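Local coordinates for protein acyl-coenzyme A oxidase acox-1.1 (Caenorhabditis elegans, PDB 5K3H) that catalyses the first step of peroxisomal beta-oxidation, using FAD and oxygen to desaturate acyl-CoA thioesters to trans-2-enoyl-CoA with release of hydrogen peroxide, at residues E10-P14 against D15-E19; P64-R68 against E69-M73; L79-L82 against T83-S87; H100-N103 against E104-I108. All blocks are in the same frame, centred on the assembly; numbering follows the deposited sequence.

How the contacts relate
The four local contacts show how helices of one subunit begin, run and end. Contacts 1 and 2 lie at the N-terminal ends of helices, each with a polar residue, N13 or T67, as N-cap. Contacts 2 and 3 share helix 68-85, the first at its start and the second near its far end, and both touch the second subunit. Contacts 1, 2 and 3 are partly buried; contact 4, at the end of helix 97-105, is the buried one, with basic residues on its carbonyls and carboxylate. It touches contact 3 through L79 and L82, which pack on L101, N102 and L106. Contact 1 stands apart, about 16 Å from contact 4 between nearest atoms.

Contact 1: E10-P14 against D15-E19; sequences EGDNP and DLTAE
N13 and D15 meet where helix 14-21 starts: N13 OD1 accepts a hydrogen bond from D15 N at 2.8 Å, which makes N13 the N-cap. The amide is swung anti to its own backbone nitrogen (chi1 -174°), and this carries OD1 round to the first turn; D15 N approaches it 32° out of the carbonyl plane. N13 also serves through its main chain, since N13 O receives T17 N at 2.9 Å in a nearly straight bond, with a weak one from L16 N beside it. P14, the first residue in helical conformation, continues the pattern by accepting A18 N at its carbonyl. A leucine in place of N13 would probably leave D15 N without its capping acceptor and fray the first turn. Around this shell, T17 OG1 lies 3.4 Å from D12 CB, and two waters join the same hydroxyl to D12 O and D12 OD2. Salt bridges from D12 to R632 and from D15 to R321 fix the acidic groups, while N13 ND2 donates to G634 O. On the inner side, L16 rests on helices 300-319 and 590-616, and E19 bridges to K333 and R608, so the start of helix 14-21 is bound to both neighbours.

Contact 2: P64-R68 against E69-M73; sequences PYMTR and EEKIM
The backbones of T67 and E70 lie 5.1 Å apart between CA atoms, where an extended lead-in (M66 and T67, both with psi well away from helical values) turns into helix 68-85. From there the regular pattern sets in: K71 N donates to T67 O at 2.9 Å, and I72 N to R68 O at 3.1 Å. The side chains of T67 and E70 then exchange bonds with each other's main chain. T67 OG1 sits between its backbone nitrogen and carbonyl carbon (chi1 65°), a position from which it accepts E70 N at 3.3 Å. In return E70 OE1 accepts T67 N at 2.9 Å, the amide meeting it from well above the carboxylate plane. To reach that far back, the E70 chain runs extended beyond CG, which passes 3.3 Å from T67 OG1. M66 CB packs on K71 CG at 3.8 Å, and K71 carries on alongside the lead-in to put NZ in a salt bridge with E109. R68, fully stretched, brushes I72 CD1 with NE at 4.0 Å; that same NE donates to N246 O. R68 and E69 also pack on L649 of the second subunit, so the helix start lies at the dimer contact. The reciprocal pair of side-chain-to-backbone bonds between T67 and E70 is the capping box, a classic way of satisfying the amides that open an alpha-helix.

Contact 3: L79-L82 against T83-S87; sequences LTVL and TQRMS
T80 and T83 make a side-chain-to-backbone contact one turn apart in the last part of helix 68-85, on a flank where T80 packs on Y661 and T83 on M665 of the second subunit. T83 OG1 donates to T80 O at 2.7 Å. With chi1 at 61° the hydroxyl of T83 is folded back over its own main chain, which aims OG1 at the preceding turn. T80 O is gripped twice, because Q84 N also donates to it at 3.3 Å, and the two donors reach the carbonyl from the same face of its plane. A valine in place of T83 has no hydroxyl to give, and T80 O would probably lose the shorter of the two bonds that grip it. Farther along, R85 N donates to V81 O at 2.8 Å, nearly in line with the carbonyl. The helix belongs to the N-terminal domain of the acyl-CoA oxidase fold, in which it packs against helix 97-105: L82 lies on L101, N102 and V105 there, and M86 on L98. L82 and M86 are also loosely in touch with each other, CB of L82 to CE of M86 at 4.4 Å, while the bond from M86 N to L82 O is weak. On another side V81 and R85 run side by side, V81 CG1 to R85 CG at 3.8 Å. Bends at chi2 and chi3 fold the arginine, and its NE forms a salt bridge with E88.

Contact 4: H100-N103 against E104-I108; sequences HLNN and EVLGI
Near the close of helix 97-105, N102 O takes the amide of G107, a glycine whose positive phi (83°) turns the chain out of helical conformation in this alpha-helical N-terminal domain. N102 O serves two amides, G107 N at 3.0 Å, lying in the carbonyl plane, and L106 N. G107 N reaches N103 O as well, but weakly. One turn earlier the pattern is regular: E104 N donates to H100 O and V105 N to L101 O, each at 3.0 Å. Carbonyls near a helix end run short of amide partners, and here basic side chains stand in: R626 donates to both N103 O and E104 O, and K78 to V105 O. The buried carboxylate of E104 is also satisfied, by a salt bridge from R623 to OE1 and by the hydroxyls of S621 and T48 at OE2. T48 OG1 is also hydrogen-bonded to H100 NE2, so one hydroxyl ties the histidine to the glutamate. L106 sits alongside N102, its CD1 3.4 Å from N102 OD1. H100 and E104 likewise point the same way, and E104 CG lies over one face of the imidazole in a CH-pi contact, 4.2 Å from the H100 ring centroid.

Contact 1: E10-P14 against D15-E19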
loop_
_atom_site.group_PDB
_atom_site.type_symbol
_atom_site.label_atom_id
_atom_site.label_comp_id
_atom_site.label_asym_id
_atom_site.label_seq_id
_atom_site.Cartn_x
_atom_site.Cartn_y
_atom_site.Cartn_z
ATOM N N GLU B 10 -21.319 -16.409 -24.344
ATOM C CA GLU B 10 -21.975 -17.631 -23.886
ATOM C C GLU B 10 -21.054 -18.430 -22.973
ATOM O O GLU B 10 -19.871 -18.608 -23.261
ATOM C CB GLU B 10 -22.405 -18.496 -25.057
ATOM C CG GLU B 10 -23.820 -18.236 -25.514
ATOM C CD GLU B 10 -24.861 -19.044 -24.752
ATOM O OE1 GLU B 10 -24.555 -20.154 -24.249
ATOM O OE2 GLU B 10 -26.018 -18.577 -24.690
ATOM N N GLY B 11 -21.606 -18.923 -21.866
ATOM C CA GLY B 11 -20.841 -19.755 -20.958
ATOM C C GLY B 11 -20.164 -19.021 -19.832
ATOM O O GLY B 11 -19.549 -19.670 -18.983
ATOM N N ASP B 12 -20.236 -17.689 -19.808
ATOM C CA ASP B 12 -19.654 -16.937 -18.714
ATOM C C ASP B 12 -20.378 -17.272 -17.413
ATOM O O ASP B 12 -21.510 -17.770 -17.409
ATOM C CB ASP B 12 -19.747 -15.436 -18.979
ATOM C CG ASP B 12 -18.818 -14.961 -20.103
ATOM O OD1 ASP B 12 -17.932 -15.727 -20.581
ATOM O OD2 ASP B 12 -18.937 -13.774 -20.475
ATOM N N ASN B 13 -19.712 -16.997 -16.304
ATOM C CA ASN B 13 -20.312 -17.145 -14.986
ATOM C C ASN B 13 -21.631 -16.379 -14.912
ATOM O O ASN B 13 -21.636 -15.155 -15.087
ATOM C CB ASN B 13 -19.349 -16.611 -13.928
ATOM C CG ASN B 13 -19.842 -16.858 -12.507
ATOM O OD1 ASN B 13 -21.045 -16.896 -12.236
ATOM N ND2 ASN B 13 -18.903 -17.026 -11.590
ATOM N N PRO B 14 -22.754 -17.044 -14.644
ATOM C CA PRO B 14 -24.040 -16.330 -14.673
ATOM C C PRO B 14 -24.136 -15.234 -13.631
ATOM O O PRO B 14 -24.923 -14.295 -13.818
ATOM C CB PRO B 14 -25.076 -17.437 -14.427
ATOM C CG PRO B 14 -24.338 -18.543 -13.799
ATOM C CD PRO B 14 -22.908 -18.463 -14.278
ATOM N N ASP B 15 -23.374 -15.320 -12.540
ATOM C CA ASP B 15 -23.366 -14.229 -11.567
ATOM C C ASP B 15 -22.721 -12.971 -12.133
ATOM O O ASP B 15 -23.148 -11.853 -11.828
ATOM C CB ASP B 15 -22.674 -14.694 -10.290
ATOM C CG ASP B 15 -23.607 -15.507 -9.398
ATOM O OD1 ASP B 15 -24.847 -15.337 -9.541
ATOM O OD2 ASP B 15 -23.107 -16.328 -8.588
ATOM N N LEU B 16 -21.691 -13.127 -12.963
ATOM C CA LEU B 16 -21.072 -11.978 -13.608
ATOM C C LEU B 16 -21.916 -11.496 -14.783
ATOM O O LEU B 16 -22.144 -10.287 -14.936
ATOM C CB LEU B 16 -19.665 -12.346 -14.068
ATOM C CG LEU B 16 -18.796 -11.267 -14.685
ATOM C CD1 LEU B 16 -18.739 -10.056 -13.790
ATOM C CD2 LEU B 16 -17.410 -11.824 -14.891
ATOM N N THR B 17 -22.412 -12.423 -15.606
ATOM C CA THR B 17 -23.329 -12.044 -16.682
ATOM C C THR B 17 -24.549 -11.270 -16.165
ATOM O O THR B 17 -24.963 -10.288 -16.785
ATOM C CB THR B 17 -23.758 -13.281 -17.456
ATOM O OG1 THR B 17 -22.590 -13.888 -18.016
ATOM C CG2 THR B 17 -24.683 -12.884 -18.584
ATOM N N ALA B 18 -25.130 -11.684 -15.034
ATOM C CA ALA B 18 -26.270 -10.957 -14.476
ATOM C C ALA B 18 -25.930 -9.491 -14.216
ATOM O O ALA B 18 -26.770 -8.603 -14.429
ATOM C CB ALA B 18 -26.740 -11.614 -13.180
ATOM N N GLU B 19 -24.705 -9.209 -13.772
ATOM C CA GLU B 19 -24.304 -7.825 -13.545
ATOM C C GLU B 19 -24.069 -7.070 -14.848
ATOM O O GLU B 19 -24.067 -5.834 -14.849
ATOM C CB GLU B 19 -23.047 -7.766 -12.682
ATOM C CG GLU B 19 -23.216 -8.324 -11.272
ATOM C CD GLU B 19 -24.303 -7.599 -10.505
ATOM O OE1 GLU B 19 -24.458 -6.355 -10.702
ATOM O OE2 GLU B 19 -25.018 -8.280 -9.716
HETATM O O HOH W 1 -23.692 -16.365 -18.586
HETATM O O HOH W 2 -20.864 -12.348 -18.825
HETATM O O HOH W 3 -20.387 -16.677 -8.442
#

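Contact 2: P64-R68 against E69-M73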
loop_
_atom_site.group_PDB
_atom_site.type_symbol
_atom_site.label_atom_id
_atom_site.label_comp_id
_atom_site.label_asym_id
_atom_site.label_seq_id
_atom_site.Cartn_x
_atom_site.Cartn_y
_atom_site.Cartn_z
ATOM N N PRO B 64 3.755 -14.131 -12.306
ATOM C CA PRO B 64 4.099 -14.316 -10.886
ATOM C C PRO B 64 4.832 -15.626 -10.604
ATOM O O PRO B 64 5.415 -15.764 -9.516
ATOM C CB PRO B 64 2.734 -14.286 -10.183
ATOM C CG PRO B 64 1.804 -13.614 -11.130
ATOM C CD PRO B 64 2.300 -13.925 -12.492
ATOM N N TYR B 65 4.831 -16.588 -11.537
ATOM C CA TYR B 65 5.604 -17.813 -11.321
ATOM C C TYR B 65 7.097 -17.609 -11.455
ATOM O O TYR B 65 7.850 -18.404 -10.894
ATOM C CB TYR B 65 5.263 -18.912 -12.322
ATOM C CG TYR B 65 3.900 -19.536 -12.263
ATOM C CD1 TYR B 65 2.967 -19.169 -11.307
ATOM C CD2 TYR B 65 3.559 -20.521 -13.181
ATOM C CE1 TYR B 65 1.725 -19.752 -11.285
ATOM C CE2 TYR B 65 2.331 -21.113 -13.162
ATOM C CZ TYR B 65 1.412 -20.730 -12.221
ATOM O OH TYR B 65 0.185 -21.346 -12.223
ATOM N N MET B 66 7.527 -16.566 -12.170
ATOM C CA MET B 66 8.882 -16.426 -12.672
ATOM C C MET B 66 9.773 -15.677 -11.681
ATOM O O MET B 66 9.345 -14.721 -11.027
ATOM C CB MET B 66 8.865 -15.661 -13.993
ATOM C CG MET B 66 8.107 -16.302 -15.137
ATOM S SD MET B 66 8.273 -15.224 -16.592
ATOM C CE MET B 66 7.151 -15.913 -17.792
ATOM N N THR B 67 11.040 -16.083 -11.610
ATOM C CA THR B 67 12.020 -15.273 -10.905
ATOM C C THR B 67 12.303 -13.992 -11.695
ATOM O O THR B 67 11.899 -13.845 -12.860
ATOM C CB THR B 67 13.311 -16.062 -10.691
ATOM O OG1 THR B 67 13.893 -16.345 -11.970
ATOM C CG2 THR B 67 13.007 -17.381 -10.016
ATOM N N ARG B 68 13.014 -13.057 -11.048
ATOM C CA ARG B 68 13.392 -11.814 -11.722
ATOM C C ARG B 68 14.216 -12.095 -12.972
ATOM O O ARG B 68 13.995 -11.494 -14.034
ATOM C CB ARG B 68 14.179 -10.898 -10.779
ATOM C CG ARG B 68 14.374 -9.526 -11.388
ATOM C CD ARG B 68 15.177 -8.521 -10.562
ATOM N NE ARG B 68 15.132 -7.237 -11.260
ATOM C CZ ARG B 68 15.793 -6.141 -10.916
ATOM N NH1 ARG B 68 16.587 -6.123 -9.847
ATOM N NH2 ARG B 68 15.636 -5.047 -11.643
ATOM N N GLU B 69 15.193 -12.999 -12.855
ATOM C CA GLU B 69 16.023 -13.356 -14.003
ATOM C C GLU B 69 15.184 -13.910 -15.153
ATOM O O GLU B 69 15.402 -13.551 -16.316
ATOM C CB GLU B 69 17.092 -14.354 -13.558
ATOM C CG GLU B 69 18.183 -13.715 -12.693
ATOM C CD GLU B 69 17.783 -13.445 -11.229
ATOM O OE1 GLU B 69 16.681 -13.850 -10.762
ATOM O OE2 GLU B 69 18.594 -12.767 -10.554
ATOM N N GLU B 70 14.196 -14.761 -14.842
ATOM C CA GLU B 70 13.333 -15.318 -15.882
ATOM C C GLU B 70 12.453 -14.241 -16.516
ATOM O O GLU B 70 12.237 -14.245 -17.733
ATOM C CB GLU B 70 12.474 -16.438 -15.295
ATOM C CG GLU B 70 13.242 -17.669 -14.866
ATOM C CD GLU B 70 12.398 -18.597 -13.995
ATOM O OE1 GLU B 70 11.257 -18.206 -13.634
ATOM O OE2 GLU B 70 12.873 -19.711 -13.642
ATOM N N LYS B 71 11.937 -13.307 -15.712
ATOM C CA LYS B 71 11.103 -12.242 -16.265
ATOM C C LYS B 71 11.879 -11.399 -17.269
ATOM O O LYS B 71 11.351 -11.036 -18.326
ATOM C CB LYS B 71 10.563 -11.343 -15.144
ATOM C CG LYS B 71 9.549 -11.957 -14.196
ATOM C CD LYS B 71 9.312 -10.972 -13.056
ATOM C CE LYS B 71 8.601 -11.608 -11.870
ATOM N NZ LYS B 71 7.257 -11.052 -11.631
ATOM N N ILE B 72 13.134 -11.066 -16.948
ATOM C CA ILE B 72 13.928 -10.210 -17.837
ATOM C C ILE B 72 14.253 -10.929 -19.155
ATOM O O ILE B 72 14.133 -10.337 -20.239
ATOM C CB ILE B 72 15.187 -9.705 -17.097
ATOM C CG1 ILE B 72 14.750 -8.784 -15.937
ATOM C CG2 ILE B 72 16.130 -8.973 -18.045
ATOM C CD1 ILE B 72 15.865 -8.262 -15.042
ATOM N N MET B 73 14.633 -12.217 -19.093
ATOM C CA MET B 73 14.810 -13.016 -20.313
ATOM C C MET B 73 13.540 -13.031 -21.170
ATOM O O MET B 73 13.590 -12.806 -22.386
ATOM C CB MET B 73 15.226 -14.444 -19.956
ATOM C CG MET B 73 16.731 -14.626 -19.776
ATOM S SD MET B 73 17.743 -14.239 -21.229
ATOM C CE MET B 73 17.543 -15.744 -22.196
#

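Contact 3: L79-L82 against T83-S87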
loop_
_atom_site.group_PDB
_atom_site.type_symbol
_atom_site.label_atom_id
_atom_site.label_comp_id
_atom_site.label_asym_id
_atom_site.label_seq_id
_atom_site.Cartn_x
_atom_site.Cartn_y
_atom_site.Cartn_z
ATOM N N LEU B 79 10.375 -8.669 -26.686
ATOM C CA LEU B 79 10.753 -7.387 -27.263
ATOM C C LEU B 79 11.346 -7.562 -28.662
ATOM O O LEU B 79 10.991 -6.820 -29.587
ATOM C CB LEU B 79 11.732 -6.684 -26.323
ATOM C CG LEU B 79 12.033 -5.199 -26.485
ATOM C CD1 LEU B 79 10.752 -4.388 -26.520
ATOM C CD2 LEU B 79 12.886 -4.773 -25.305
ATOM N N THR B 80 12.228 -8.552 -28.850
ATOM C CA THR B 80 12.809 -8.761 -30.175
ATOM C C THR B 80 11.749 -9.198 -31.183
ATOM O O THR B 80 11.762 -8.747 -32.338
ATOM C CB THR B 80 13.955 -9.774 -30.119
ATOM O OG1 THR B 80 13.468 -11.017 -29.623
ATOM C CG2 THR B 80 15.105 -9.290 -29.249
ATOM N N VAL B 81 10.817 -10.066 -30.776
ATOM C CA VAL B 81 9.731 -10.433 -31.684
ATOM C C VAL B 81 8.902 -9.210 -32.064
ATOM O O VAL B 81 8.498 -9.061 -33.223
ATOM C CB VAL B 81 8.856 -11.528 -31.058
ATOM C CG1 VAL B 81 7.735 -11.898 -32.011
ATOM C CG2 VAL B 81 9.706 -12.733 -30.706
ATOM N N LEU B 82 8.645 -8.309 -31.104
ATOM C CA LEU B 82 7.897 -7.085 -31.407
ATOM C C LEU B 82 8.578 -6.263 -32.497
ATOM O O LEU B 82 7.955 -5.929 -33.506
ATOM C CB LEU B 82 7.723 -6.217 -30.158
ATOM C CG LEU B 82 6.557 -6.463 -29.195
ATOM C CD1 LEU B 82 6.580 -5.384 -28.077
ATOM C CD2 LEU B 82 5.187 -6.537 -29.889
ATOM N N THR B 83 9.877 -5.984 -32.348
ATOM C CA THR B 83 10.562 -5.148 -33.334
ATOM C C THR B 83 10.483 -5.763 -34.725
ATOM O O THR B 83 10.524 -5.047 -35.731
ATOM C CB THR B 83 12.034 -4.975 -32.959
ATOM O OG1 THR B 83 12.649 -6.260 -32.954
ATOM C CG2 THR B 83 12.193 -4.417 -31.574
ATOM N N GLN B 84 10.368 -7.089 -34.789
ATOM C CA GLN B 84 10.292 -7.841 -36.036
ATOM C C GLN B 84 8.883 -7.839 -36.634
ATOM O O GLN B 84 8.713 -7.566 -37.828
ATOM C CB GLN B 84 10.807 -9.259 -35.775
ATOM C CG GLN B 84 10.476 -10.305 -36.824
ATOM C CD GLN B 84 10.882 -11.713 -36.374
ATOM O OE1 GLN B 84 11.269 -11.929 -35.210
ATOM N NE2 GLN B 84 10.764 -12.685 -37.291
ATOM N N ARG B 85 7.854 -8.139 -35.835
ATOM C CA ARG B 85 6.496 -8.280 -36.362
ATOM C C ARG B 85 5.625 -7.039 -36.152
ATOM O O ARG B 85 4.468 -7.039 -36.588
ATOM C CB ARG B 85 5.794 -9.474 -35.717
ATOM C CG ARG B 85 6.689 -10.676 -35.492
ATOM C CD ARG B 85 6.554 -11.672 -36.609
ATOM N NE ARG B 85 5.159 -12.026 -36.842
ATOM C CZ ARG B 85 4.553 -13.060 -36.269
ATOM N NH1 ARG B 85 5.215 -13.822 -35.401
ATOM N NH2 ARG B 85 3.277 -13.310 -36.543
ATOM N N MET B 86 6.168 -5.982 -35.530
ATOM C CA MET B 86 5.377 -4.829 -35.087
ATOM C C MET B 86 4.416 -4.318 -36.159
ATOM O O MET B 86 3.264 -3.980 -35.855
ATOM C CB MET B 86 6.322 -3.714 -34.615
ATOM C CG MET B 86 5.643 -2.478 -34.083
ATOM S SD MET B 86 6.840 -1.312 -33.415
ATOM C CE MET B 86 7.356 -2.180 -31.922
ATOM N N SER B 87 4.879 -4.225 -37.412
ATOM C CA SER B 87 4.082 -3.640 -38.491
ATOM C C SER B 87 2.886 -4.485 -38.871
ATOM O O SER B 87 1.945 -3.965 -39.478
ATOM C CB SER B 87 4.921 -3.431 -39.750
ATOM O OG SER B 87 5.855 -2.391 -39.593
#

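Contact 4: H100-N103 against E104-I108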
loop_
_atom_site.group_PDB
_atom_site.type_symbol
_atom_site.label_atom_id
_atom_site.label_comp_id
_atom_site.label_asym_id
_atom_site.label_seq_id
_atom_site.Cartn_x
_atom_site.Cartn_y
_atom_site.Cartn_z
ATOM N N HIS B 100 -0.870 0.539 -26.284
ATOM C CA HIS B 100 -1.717 -0.641 -26.109
ATOM C C HIS B 100 -0.958 -1.935 -26.410
ATOM O O HIS B 100 -0.985 -2.884 -25.614
ATOM C CB HIS B 100 -2.959 -0.514 -26.993
ATOM C CG HIS B 100 -3.856 -1.711 -26.964
ATOM N ND1 HIS B 100 -4.462 -2.160 -25.809
ATOM C CD2 HIS B 100 -4.315 -2.503 -27.965
ATOM C CE1 HIS B 100 -5.218 -3.209 -26.095
ATOM N NE2 HIS B 100 -5.139 -3.442 -27.396
ATOM N N LEU B 101 -0.259 -1.984 -27.547
ATOM C CA LEU B 101 0.510 -3.169 -27.903
ATOM C C LEU B 101 1.469 -3.571 -26.785
ATOM O O LEU B 101 1.532 -4.745 -26.399
ATOM C CB LEU B 101 1.277 -2.900 -29.206
ATOM C CG LEU B 101 2.290 -3.913 -29.745
ATOM C CD1 LEU B 101 1.627 -5.198 -30.230
ATOM C CD2 LEU B 101 3.121 -3.261 -30.850
ATOM N N ASN B 102 2.193 -2.602 -26.218
ATOM C CA ASN B 102 3.126 -2.932 -25.149
ATOM C C ASN B 102 2.398 -3.433 -23.901
ATOM O O ASN B 102 2.883 -4.356 -23.231
ATOM C CB ASN B 102 4.026 -1.732 -24.839
ATOM C CG ASN B 102 5.188 -1.561 -25.873
ATOM O OD1 ASN B 102 5.492 -2.468 -26.677
ATOM N ND2 ASN B 102 5.819 -0.391 -25.852
ATOM N N ASN B 103 1.236 -2.849 -23.568
ATOM C CA ASN B 103 0.481 -3.304 -22.389
ATOM C C ASN B 103 0.060 -4.764 -22.520
ATOM O O ASN B 103 0.142 -5.520 -21.548
ATOM C CB ASN B 103 -0.775 -2.453 -22.178
ATOM C CG ASN B 103 -0.478 -1.040 -21.769
ATOM O OD1 ASN B 103 0.536 -0.752 -21.136
ATOM N ND2 ASN B 103 -1.376 -0.130 -22.137
ATOM N N GLU B 104 -0.438 -5.157 -23.706
ATOM C CA GLU B 104 -0.801 -6.549 -23.977
ATOM C C GLU B 104 0.418 -7.460 -23.901
ATOM O O GLU B 104 0.396 -8.508 -23.242
ATOM C CB GLU B 104 -1.429 -6.675 -25.373
ATOM C CG GLU B 104 -2.872 -6.230 -25.517
ATOM C CD GLU B 104 -3.859 -7.395 -25.544
ATOM O OE1 GLU B 104 -3.436 -8.573 -25.643
ATOM O OE2 GLU B 104 -5.072 -7.125 -25.401
ATOM N N VAL B 105 1.486 -7.089 -24.600
ATOM C CA VAL B 105 2.632 -7.977 -24.769
ATOM C C VAL B 105 3.609 -7.841 -23.609
ATOM O O VAL B 105 3.938 -8.831 -22.956
ATOM C CB VAL B 105 3.295 -7.716 -26.150
ATOM C CG1 VAL B 105 4.613 -8.460 -26.322
ATOM C CG2 VAL B 105 2.353 -8.153 -27.255
ATOM N N LEU B 106 4.022 -6.622 -23.272
ATOM C CA LEU B 106 5.093 -6.455 -22.296
ATOM C C LEU B 106 4.589 -6.285 -20.864
ATOM O O LEU B 106 5.300 -6.663 -19.927
ATOM C CB LEU B 106 5.988 -5.271 -22.703
ATOM C CG LEU B 106 6.747 -5.408 -24.058
ATOM C CD1 LEU B 106 7.468 -4.135 -24.490
ATOM C CD2 LEU B 106 7.732 -6.597 -24.064
ATOM N N GLY B 107 3.364 -5.772 -20.671
ATOM C CA GLY B 107 2.794 -5.668 -19.343
ATOM C C GLY B 107 3.254 -4.433 -18.590
ATOM O O GLY B 107 3.697 -3.445 -19.169
ATOM N N ILE B 108 3.108 -4.486 -17.269
ATOM C CA ILE B 108 3.411 -3.333 -16.416
ATOM C C ILE B 108 4.709 -3.473 -15.616
ATOM O O ILE B 108 5.161 -2.469 -15.033
ATOM C CB ILE B 108 2.236 -3.002 -15.467
ATOM C CG1 ILE B 108 1.928 -4.163 -14.507
ATOM C CG2 ILE B 108 1.016 -2.600 -16.272
ATOM C CD1 ILE B 108 0.919 -3.802 -13.423
#